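PDB 1YE8: nucleoside-triphosphatase THEP1 from Aquifex aeolicus, which hydrolyses ATP, GTP, CTP, TTP and UTP to the corresponding diphosphates and phosphate, without kinase activity. Local coordinates for residues L24-T33 against R100-I108; M1-P9 against D128-I139. One frame throughout, in Å; residues are numbered along the deposited sequence.

Contact 1 of 2, residues L24-T33 against R100-I108; sequences LGKRAIGFWT and RKVIIIDEI
Arg27 O, Ile29 N, Ile29 O and Phe31 N pair in turn with Val102 N, Val102 O, Ile104 N and Ile104 O in a parallel backbone ladder, which ends with Asp106 N on Phe31 O. Ile29 N reaches Val102 O at 3.0 Å, nearly along the C=O axis. Around the corner at Gly30, the N-H groups of Ile104 and Phe31 instead come in from above the carbonyl planes they bind; a side chain on Gly30 would run into Ile104 O.

Polar side chains close both ends. Thr33 N meets Asp106 OD2 at 3.1 Å from above the carboxylate plane, and Thr33 OG1 donates to Asp106 O at 2.8 Å. With CG anti to the backbone N (chi1 166°), the Asp106 carboxylate is also hydrogen-bonded to Thr14 OG1 through OD2 and to Thr136 OG1 through OD1, so both its oxygens are held. Strand 102-105 running into Asp106 and Glu107 is consistent with a Walker B segment in the predicted ATP site. At the other end Arg27 NE points almost straight at Arg100 O (2.8 Å, 179°), which lies in the guanidinium plane. That guanidinium stacks flat on the guanidinium of Arg100, centres 3.8 Å apart and planes at 19°, while Leu24 CD2 covers its opposite face. The backbone oxygens of Glu177 and Arg178, bonded to Arg27 and Arg100, probably ease the like charges.

Apolar contacts flank the ladder: Leu24 CD1 lies 3.8 Å from Val102 CB, and Phe31 CZ rests against Ile105 CG2 at 4.0 Å.

Strand 28-29 edges the parallel sheet beside strand 102-105, and strand 31-36 leaves it for the antiparallel sheet, next to strand 46-51. Ile104 packs on Val17 of helix 13-24, whereas Ile29 and Phe31 pack on helix 77-97.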
loop_
_atom_site.group_PDB
_atom_site.type_symbol
_atom_site.label_atom_id
_atom_site.label_comp_id
_atom_site.label_asym_id
_atom_site.label_seq_id
_atom_site.Cartn_x
_atom_site.Cartn_y
_atom_site.Cartn_z
ATOM N N LEU A 24 -6.591 -6.091 -12.477
ATOM C CA LEU A 24 -7.745 -6.439 -11.662
ATOM C C LEU A 24 -9.013 -5.645 -11.990
ATOM O O LEU A 24 -10.113 -6.098 -11.662
ATOM C CB LEU A 24 -7.401 -6.291 -10.175
ATOM C CG LEU A 24 -6.447 -7.323 -9.559
ATOM C CD1 LEU A 24 -6.125 -6.881 -8.149
ATOM C CD2 LEU A 24 -7.026 -8.734 -9.560
ATOM N N GLY A 25 -8.882 -4.480 -12.619
ATOM C CA GLY A 25 -10.055 -3.694 -12.970
ATOM C C GLY A 25 -10.876 -3.313 -11.756
ATOM O O GLY A 25 -10.340 -2.841 -10.753
ATOM N N LYS A 26 -12.177 -3.548 -11.829
ATOM C CA LYS A 26 -13.110 -3.132 -10.792
ATOM C C LYS A 26 -12.946 -3.959 -9.518
ATOM O O LYS A 26 -13.536 -3.638 -8.481
ATOM C CB LYS A 26 -14.553 -3.213 -11.316
ATOM C CG LYS A 26 -14.882 -2.186 -12.402
ATOM C CD LYS A 26 -16.301 -2.397 -12.907
ATOM C CE LYS A 26 -16.782 -1.233 -13.764
ATOM N NZ LYS A 26 -17.118 -1.676 -15.151
ATOM N N ARG A 27 -12.131 -5.009 -9.570
ATOM C CA ARG A 27 -11.868 -5.801 -8.368
ATOM C C ARG A 27 -10.980 -5.055 -7.372
ATOM O O ARG A 27 -11.025 -5.346 -6.178
ATOM C CB ARG A 27 -11.177 -7.109 -8.726
ATOM C CG ARG A 27 -12.063 -8.096 -9.479
ATOM C CD ARG A 27 -11.269 -9.264 -10.048
ATOM N NE ARG A 27 -10.781 -10.121 -8.971
ATOM C CZ ARG A 27 -9.957 -11.143 -9.146
ATOM N NH1 ARG A 27 -9.538 -11.447 -10.370
ATOM N NH2 ARG A 27 -9.573 -11.873 -8.109
ATOM N N ALA A 28 -10.162 -4.126 -7.863
ATOM C CA ALA A 28 -9.151 -3.476 -7.032
ATOM C C ALA A 28 -9.703 -2.209 -6.400
ATOM O O ALA A 28 -10.217 -1.343 -7.113
ATOM C CB ALA A 28 -7.924 -3.158 -7.863
ATOM N N ILE A 29 -9.604 -2.102 -5.070
ATOM C CA ILE A 29 -10.056 -0.892 -4.360
ATOM C C ILE A 29 -8.998 -0.507 -3.328
ATOM O O ILE A 29 -8.609 -1.338 -2.500
ATOM C CB ILE A 29 -11.427 -1.091 -3.655
ATOM C CG1 ILE A 29 -12.485 -1.717 -4.578
ATOM C CG2 ILE A 29 -11.906 0.228 -3.080
ATOM C CD1 ILE A 29 -13.707 -2.325 -3.808
ATOM N N GLY A 30 -8.540 0.741 -3.354
ATOM C CA GLY A 30 -7.542 1.186 -2.390
ATOM C C GLY A 30 -6.730 2.350 -2.913
ATOM O O GLY A 30 -7.265 3.252 -3.563
ATOM N N PHE A 31 -5.428 2.339 -2.653
ATOM C CA PHE A 31 -4.589 3.442 -3.072
ATOM C C PHE A 31 -3.159 3.012 -3.258
ATOM O O PHE A 31 -2.710 1.981 -2.693
ATOM C CB PHE A 31 -4.686 4.632 -2.084
ATOM C CG PHE A 31 -4.009 4.380 -0.747
ATOM C CD1 PHE A 31 -2.642 4.553 -0.593
ATOM C CD2 PHE A 31 -4.748 3.935 0.346
ATOM C CE1 PHE A 31 -2.022 4.315 0.626
ATOM C CE2 PHE A 31 -4.126 3.682 1.568
ATOM C CZ PHE A 31 -2.762 3.884 1.706
ATOM N N TRP A 32 -2.431 3.844 -3.998
ATOM C CA TRP A 32 -0.983 3.739 -4.084
ATOM C C TRP A 32 -0.345 5.100 -3.874
ATOM O O TRP A 32 -1.050 6.110 -3.702
ATOM C CB TRP A 32 -0.515 3.074 -5.395
ATOM C CG TRP A 32 -0.918 3.814 -6.653
ATOM C CD1 TRP A 32 -0.195 4.768 -7.318
ATOM C CD2 TRP A 32 -2.147 3.663 -7.369
ATOM N NE1 TRP A 32 -0.900 5.210 -8.416
ATOM C CE2 TRP A 32 -2.102 4.552 -8.468
ATOM C CE3 TRP A 32 -3.281 2.854 -7.202
ATOM C CZ2 TRP A 32 -3.157 4.656 -9.401
ATOM C CZ3 TRP A 32 -4.331 2.972 -8.122
ATOM C CH2 TRP A 32 -4.246 3.859 -9.202
ATOM N N THR A 33 0.981 5.117 -3.823
ATOM C CA THR A 33 1.711 6.330 -3.473
ATOM C C THR A 33 2.762 6.611 -4.537
ATOM O O THR A 33 3.644 5.781 -4.784
ATOM C CB THR A 33 2.345 6.166 -2.074
ATOM O OG1 THR A 33 1.302 6.087 -1.089
ATOM C CG2 THR A 33 3.148 7.416 -1.668
ATOM N N ARG A 100 -14.086 -11.555 -4.637
ATOM C CA ARG A 100 -13.378 -11.168 -5.855
ATOM C C ARG A 100 -12.611 -9.859 -5.665
ATOM O O ARG A 100 -11.656 -9.587 -6.390
ATOM C CB ARG A 100 -14.337 -11.049 -7.050
ATOM C CG ARG A 100 -15.037 -12.345 -7.437
ATOM C CD ARG A 100 -14.180 -13.288 -8.262
ATOM N NE ARG A 100 -13.837 -12.726 -9.563
ATOM C CZ ARG A 100 -12.894 -13.210 -10.362
ATOM N NH1 ARG A 100 -12.189 -14.271 -9.996
ATOM N NH2 ARG A 100 -12.657 -12.624 -11.528
ATOM N N LYS A 101 -13.045 -9.046 -4.708
ATOM C CA LYS A 101 -12.396 -7.760 -4.480
ATOM C C LYS A 101 -11.045 -7.938 -3.794
ATOM O O LYS A 101 -10.829 -8.857 -2.977
ATOM C CB LYS A 101 -13.285 -6.817 -3.645
ATOM C CG LYS A 101 -14.633 -6.448 -4.260
ATOM C CD LYS A 101 -14.546 -5.632 -5.537
ATOM C CE LYS A 101 -15.953 -5.182 -5.946
ATOM N NZ LYS A 101 -15.969 -4.624 -7.319
ATOM N N VAL A 102 -10.148 -7.027 -4.143
ATOM C CA VAL A 102 -8.781 -7.016 -3.624
ATOM C C VAL A 102 -8.485 -5.613 -3.118
ATOM O O VAL A 102 -8.587 -4.638 -3.879
ATOM C CB VAL A 102 -7.754 -7.425 -4.706
ATOM C CG1 VAL A 102 -6.341 -7.422 -4.125
ATOM C CG2 VAL A 102 -8.117 -8.801 -5.292
ATOM N N ILE A 103 -8.141 -5.524 -1.833
ATOM C CA ILE A 103 -7.772 -4.254 -1.203
ATOM C C ILE A 103 -6.344 -3.911 -1.593
ATOM O O ILE A 103 -5.470 -4.774 -1.536
ATOM C CB ILE A 103 -7.903 -4.365 0.337
ATOM C CG1 ILE A 103 -9.338 -4.807 0.701
ATOM C CG2 ILE A 103 -7.529 -3.034 0.991
ATOM C CD1 ILE A 103 -9.525 -5.111 2.176
ATOM N N ILE A 104 -6.106 -2.649 -1.958
ATOM C CA ILE A 104 -4.788 -2.200 -2.441
ATOM C C ILE A 104 -4.192 -1.189 -1.466
ATOM O O ILE A 104 -4.824 -0.176 -1.180
ATOM C CB ILE A 104 -4.914 -1.542 -3.840
ATOM C CG1 ILE A 104 -5.647 -2.463 -4.826
ATOM C CG2 ILE A 104 -3.556 -1.082 -4.334
ATOM C CD1 ILE A 104 -4.945 -3.777 -5.190
ATOM N N ILE A 105 -2.995 -1.467 -0.941
ATOM C CA ILE A 105 -2.388 -0.562 0.054
ATOM C C ILE A 105 -0.901 -0.365 -0.258
ATOM O O ILE A 105 -0.053 -1.172 0.168
ATOM C CB ILE A 105 -2.542 -1.115 1.515
ATOM C CG1 ILE A 105 -3.958 -1.662 1.789
ATOM C CG2 ILE A 105 -2.185 0.000 2.522
ATOM C CD1 ILE A 105 -4.129 -2.213 3.207
ATOM N N ASP A 106 -0.566 0.695 -0.983
ATOM C CA ASP A 106 0.843 1.021 -1.243
ATOM C C ASP A 106 1.030 2.443 -0.721
ATOM O O ASP A 106 0.487 3.389 -1.306
ATOM C CB ASP A 106 1.150 0.916 -2.750
ATOM C CG ASP A 106 2.470 1.548 -3.126
ATOM O OD1 ASP A 106 3.523 1.125 -2.583
ATOM O OD2 ASP A 106 2.549 2.464 -3.963
ATOM N N GLU A 107 1.774 2.644 0.369
ATOM C CA GLU A 107 2.652 1.707 1.039
ATOM C C GLU A 107 2.344 1.699 2.531
ATOM O O GLU A 107 1.973 2.733 3.126
ATOM C CB GLU A 107 4.104 2.165 0.815
ATOM C CG GLU A 107 5.144 1.269 1.460
ATOM C CD GLU A 107 6.543 1.429 0.913
ATOM O OE1 GLU A 107 6.790 2.149 -0.070
ATOM O OE2 GLU A 107 7.447 0.808 1.476
ATOM N N ILE A 108 2.526 0.547 3.164
ATOM C CA ILE A 108 2.556 0.495 4.612
ATOM C C ILE A 108 3.983 0.863 5.012
ATOM O O ILE A 108 4.814 -0.002 5.337
ATOM C CB ILE A 108 2.105 -0.879 5.148
ATOM C CG1 ILE A 108 0.740 -1.261 4.546
ATOM C CG2 ILE A 108 2.051 -0.882 6.700
ATOM C CD1 ILE A 108 0.331 -2.655 4.800
#

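Contact 2 of 2, residues M1-P9 against D128-I139; sequences MKIIITGEP and DPNVNVVATIPI. With NA (sodium ion), chain C.
Met1 O, Ile3 N, Ile3 O, Ile5 N and Ile5 O pair with Val133 N, Val133 O, Ala135 N, Ala135 O and Ile137 N, binding strands 2-6 and 132-136 in parallel, their axes 4.7 Å apart at 17°. Lys2, bent at chi2 (-69°) and chi4 (-55°), lays CD against Val133 CG2 at 3.6 Å and brings NZ to Asp128 O at 2.7 Å and Val131 O at 2.9 Å. Water 1 joins NZ to Met1 N, which also bonds Asn132 OD1. A leucine in place of Lys2 would probably leave the carbonyls of the Asp128-Val131 turn without their shared donor and that turn freer to move. These are central strands of the P-loop NTPase sheet, and strand 2-6 leads into the probable Walker A loop, beginning at Gly7. On one face Ile5 CD1 touches Val134 CG1 at 3.8 Å; on the other Ile4 CG2 meets Ile137 CD1 at 3.7 Å. At the C-terminal end the Thr6 and Ile139 side chains cross at about a right angle, Thr6 CG2 3.7 Å from Ile139 CD1, and water 2 bridges Gly7 O to Ile139 N. Glu8 O binds the sodium ion at 2.5 Å, and Lys13 NZ also lies at this ion.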
loop_
_atom_site.group_PDB
_atom_site.type_symbol
_atom_site.label_atom_id
_atom_site.label_comp_id
_atom_site.label_asym_id
_atom_site.label_seq_id
_atom_site.Cartn_x
_atom_site.Cartn_y
_atom_site.Cartn_z
HETATM N N MSE A 1 -6.365 -14.234 0.526
HETATM C CA MSE A 1 -4.989 -14.188 -0.058
HETATM C C MSE A 1 -4.379 -12.816 0.255
HETATM O O MSE A 1 -4.984 -11.790 -0.059
HETATM C CB MSE A 1 -5.075 -14.444 -1.570
HETATM C CG MSE A 1 -3.789 -14.252 -2.350
HETATM SE SE MSE A 1 -2.546 -15.699 -2.055
HETATM C CE MSE A 1 -3.636 -17.241 -2.518
ATOM N N LYS A 2 -3.212 -12.802 0.895
ATOM C CA LYS A 2 -2.502 -11.544 1.212
ATOM C C LYS A 2 -1.192 -11.574 0.446
ATOM O O LYS A 2 -0.377 -12.479 0.664
ATOM C CB LYS A 2 -2.180 -11.410 2.716
ATOM C CG LYS A 2 -3.338 -11.536 3.720
ATOM C CD LYS A 2 -4.276 -10.344 3.625
ATOM C CE LYS A 2 -5.384 -10.311 4.673
ATOM N NZ LYS A 2 -6.203 -11.548 4.702
ATOM N N ILE A 3 -1.003 -10.628 -0.469
ATOM C CA ILE A 3 0.250 -10.509 -1.222
ATOM C C ILE A 3 1.012 -9.327 -0.645
ATOM O O ILE A 3 0.503 -8.187 -0.691
ATOM C CB ILE A 3 -0.029 -10.221 -2.736
ATOM C CG1 ILE A 3 -1.015 -11.228 -3.355
ATOM C CG2 ILE A 3 1.286 -10.151 -3.509
ATOM C CD1 ILE A 3 -0.475 -12.636 -3.445
ATOM N N ILE A 4 2.204 -9.586 -0.100
ATOM C CA ILE A 4 3.032 -8.537 0.494
ATOM C C ILE A 4 4.256 -8.374 -0.384
ATOM O O ILE A 4 5.065 -9.298 -0.527
ATOM C CB ILE A 4 3.446 -8.908 1.932
ATOM C CG1 ILE A 4 2.209 -9.157 2.794
ATOM C CG2 ILE A 4 4.311 -7.786 2.524
ATOM C CD1 ILE A 4 2.484 -9.577 4.194
ATOM N N ILE A 5 4.405 -7.183 -0.960
ATOM C CA ILE A 5 5.515 -6.872 -1.860
ATOM C C ILE A 5 6.497 -5.966 -1.135
ATOM O O ILE A 5 6.136 -4.908 -0.615
ATOM C CB ILE A 5 5.001 -6.182 -3.143
ATOM C CG1 ILE A 5 4.005 -7.076 -3.887
ATOM C CG2 ILE A 5 6.189 -5.791 -4.052
ATOM C CD1 ILE A 5 3.108 -6.322 -4.856
ATOM N N THR A 6 7.750 -6.393 -1.088
ATOM C CA THR A 6 8.797 -5.614 -0.453
ATOM C C THR A 6 9.980 -5.475 -1.402
ATOM O O THR A 6 9.977 -6.065 -2.482
ATOM C CB THR A 6 9.138 -6.257 0.921
ATOM O OG1 THR A 6 9.953 -5.371 1.699
ATOM C CG2 THR A 6 9.934 -7.595 0.801
ATOM N N GLY A 7 10.954 -4.654 -1.034
ATOM C CA GLY A 7 12.121 -4.474 -1.873
ATOM C C GLY A 7 12.724 -3.106 -1.668
ATOM O O GLY A 7 12.162 -2.271 -0.956
ATOM N N GLU A 8 13.866 -2.873 -2.306
ATOM C CA GLU A 8 14.622 -1.639 -2.088
ATOM C C GLU A 8 13.840 -0.418 -2.572
ATOM O O GLU A 8 13.027 -0.528 -3.494
ATOM C CB GLU A 8 16.001 -1.709 -2.774
ATOM C CG GLU A 8 16.882 -2.933 -2.445
ATOM C CD GLU A 8 17.292 -3.087 -0.966
ATOM O OE1 GLU A 8 17.481 -2.024 -0.304
ATOM O OE2 GLU A 8 17.464 -4.269 -0.472
ATOM N N PRO A 9 14.072 0.756 -1.968
ATOM C CA PRO A 9 13.485 1.995 -2.490
ATOM C C PRO A 9 13.852 2.141 -3.966
ATOM O O PRO A 9 15.013 1.916 -4.309
ATOM C CB PRO A 9 14.181 3.082 -1.668
ATOM C CG PRO A 9 14.611 2.417 -0.427
ATOM C CD PRO A 9 14.918 0.997 -0.782
ATOM N N ASP A 128 -7.467 -10.049 9.040
ATOM C CA ASP A 128 -8.775 -10.599 8.719
ATOM C C ASP A 128 -8.585 -11.639 7.618
ATOM O O ASP A 128 -8.251 -11.287 6.485
ATOM C CB ASP A 128 -9.728 -9.493 8.261
ATOM C CG ASP A 128 -11.156 -9.976 8.089
ATOM O OD1 ASP A 128 -11.368 -11.176 7.782
ATOM O OD2 ASP A 128 -12.128 -9.212 8.219
ATOM N N PRO A 129 -8.806 -12.916 7.932
ATOM C CA PRO A 129 -8.611 -13.986 6.942
ATOM C C PRO A 129 -9.556 -13.887 5.744
ATOM O O PRO A 129 -9.245 -14.483 4.707
ATOM C CB PRO A 129 -8.956 -15.258 7.732
ATOM C CG PRO A 129 -9.835 -14.794 8.838
ATOM C CD PRO A 129 -9.286 -13.437 9.224
ATOM N N ASN A 130 -10.667 -13.160 5.883
ATOM C CA ASN A 130 -11.752 -13.166 4.898
ATOM C C ASN A 130 -11.645 -12.140 3.780
ATOM O O ASN A 130 -12.608 -11.941 3.034
ATOM C CB ASN A 130 -13.118 -12.986 5.580
ATOM C CG ASN A 130 -13.349 -13.971 6.722
ATOM O OD1 ASN A 130 -13.161 -15.186 6.567
ATOM N ND2 ASN A 130 -13.752 -13.449 7.883
ATOM N N VAL A 131 -10.496 -11.472 3.662
ATOM C CA VAL A 131 -10.315 -10.474 2.615
ATOM C C VAL A 131 -9.000 -10.671 1.887
ATOM O O VAL A 131 -8.010 -11.101 2.495
ATOM C CB VAL A 131 -10.398 -9.008 3.149
ATOM C CG1 VAL A 131 -11.755 -8.705 3.778
ATOM C CG2 VAL A 131 -9.252 -8.642 4.128
ATOM N N ASN A 132 -8.999 -10.342 0.598
ATOM C CA ASN A 132 -7.784 -10.337 -0.216
ATOM C C ASN A 132 -7.126 -8.968 -0.234
ATOM O O ASN A 132 -7.820 -7.937 -0.274
ATOM C CB ASN A 132 -8.100 -10.766 -1.647
ATOM C CG ASN A 132 -8.781 -12.111 -1.710
ATOM O OD1 ASN A 132 -8.284 -13.096 -1.165
ATOM N ND2 ASN A 132 -9.940 -12.157 -2.363
ATOM N N VAL A 133 -5.795 -8.957 -0.184
ATOM C CA VAL A 133 -5.033 -7.706 -0.117
ATOM C C VAL A 133 -3.750 -7.795 -0.916
ATOM O O VAL A 133 -3.076 -8.832 -0.901
ATOM C CB VAL A 133 -4.642 -7.333 1.351
ATOM C CG1 VAL A 133 -3.982 -5.946 1.413
ATOM C CG2 VAL A 133 -5.841 -7.400 2.305
ATOM N N VAL A 134 -3.409 -6.705 -1.609
ATOM C CA VAL A 134 -2.051 -6.492 -2.129
ATOM C C VAL A 134 -1.492 -5.265 -1.426
ATOM O O VAL A 134 -2.073 -4.179 -1.519
ATOM C CB VAL A 134 -2.041 -6.268 -3.656
ATOM C CG1 VAL A 134 -0.641 -5.899 -4.155
ATOM C CG2 VAL A 134 -2.559 -7.522 -4.364
ATOM N N ALA A 135 -0.380 -5.447 -0.713
ATOM C CA ALA A 135 0.198 -4.337 0.076
ATOM C C ALA A 135 1.698 -4.326 -0.126
ATOM O O ALA A 135 2.304 -5.361 -0.442
ATOM C CB ALA A 135 -0.135 -4.462 1.549
ATOM N N THR A 136 2.307 -3.158 0.060
ATOM C CA THR A 136 3.757 -3.051 0.006
ATOM C C THR A 136 4.286 -2.624 1.368
ATOM O O THR A 136 3.618 -1.903 2.135
ATOM C CB THR A 136 4.198 -2.016 -1.034
ATOM O OG1 THR A 136 3.589 -0.753 -0.739
ATOM C CG2 THR A 136 3.717 -2.425 -2.424
ATOM N N ILE A 137 5.508 -3.061 1.654
ATOM C CA ILE A 137 6.249 -2.634 2.838
ATOM C C ILE A 137 7.694 -2.393 2.465
ATOM O O ILE A 137 8.211 -3.011 1.529
ATOM C CB ILE A 137 6.183 -3.675 4.005
ATOM C CG1 ILE A 137 6.673 -5.062 3.556
ATOM C CG2 ILE A 137 4.788 -3.700 4.628
ATOM C CD1 ILE A 137 6.788 -6.041 4.701
ATOM N N PRO A 138 8.362 -1.517 3.210
ATOM C CA PRO A 138 9.794 -1.314 2.989
ATOM C C PRO A 138 10.588 -2.564 3.348
ATOM O O PRO A 138 10.091 -3.470 4.032
ATOM C CB PRO A 138 10.139 -0.113 3.891
ATOM C CG PRO A 138 9.029 0.015 4.844
ATOM C CD PRO A 138 7.829 -0.675 4.301
ATOM N N ILE A 139 11.813 -2.630 2.840
ATOM C CA ILE A 139 12.663 -3.807 3.066
ATOM C C ILE A 139 13.284 -3.837 4.467
ATOM O O ILE A 139 13.693 -4.887 4.951
ATOM C CB ILE A 139 13.740 -3.919 1.949
ATOM C CG1 ILE A 139 14.364 -5.323 1.887
ATOM C CG2 ILE A 139 14.804 -2.848 2.099
ATOM C CD1 ILE A 139 13.400 -6.443 1.489
HETATM NA NA NA C . 10.700 0.292 -3.443
HETATM O O HOH W 1 -6.135 -14.034 3.368
HETATM O O HOH W 2 12.392 -0.400 1.070
HETATM O O HOH W 3 8.501 1.749 -2.048
#

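Contacts 1 and 2, with centres about 11 Å apart, are adjoining pieces of one parallel sheet, ordered 28-29, 102-105, 132-136, 2-6 and 156-159. Strand 102-105 of contact 1 joins strand 132-136 of contact 2 directly, with Ile103 O 2.8 Å from Val134 N. At the strand ends the two meet again through Asp106 OD1 and Thr136 OG1, 2.6 Å apart and probably hydrogen-bonded. The side chain of Asp106, probably the Walker B aspartate, lies about 4 Å from a bound magnesium ion and about 5 Å from a bound phosphate. Thr136 would then be a second-shell partner positioning Asp106, which in turn touches Thr14 of the probable ATP-binding loop that begins at Gly7.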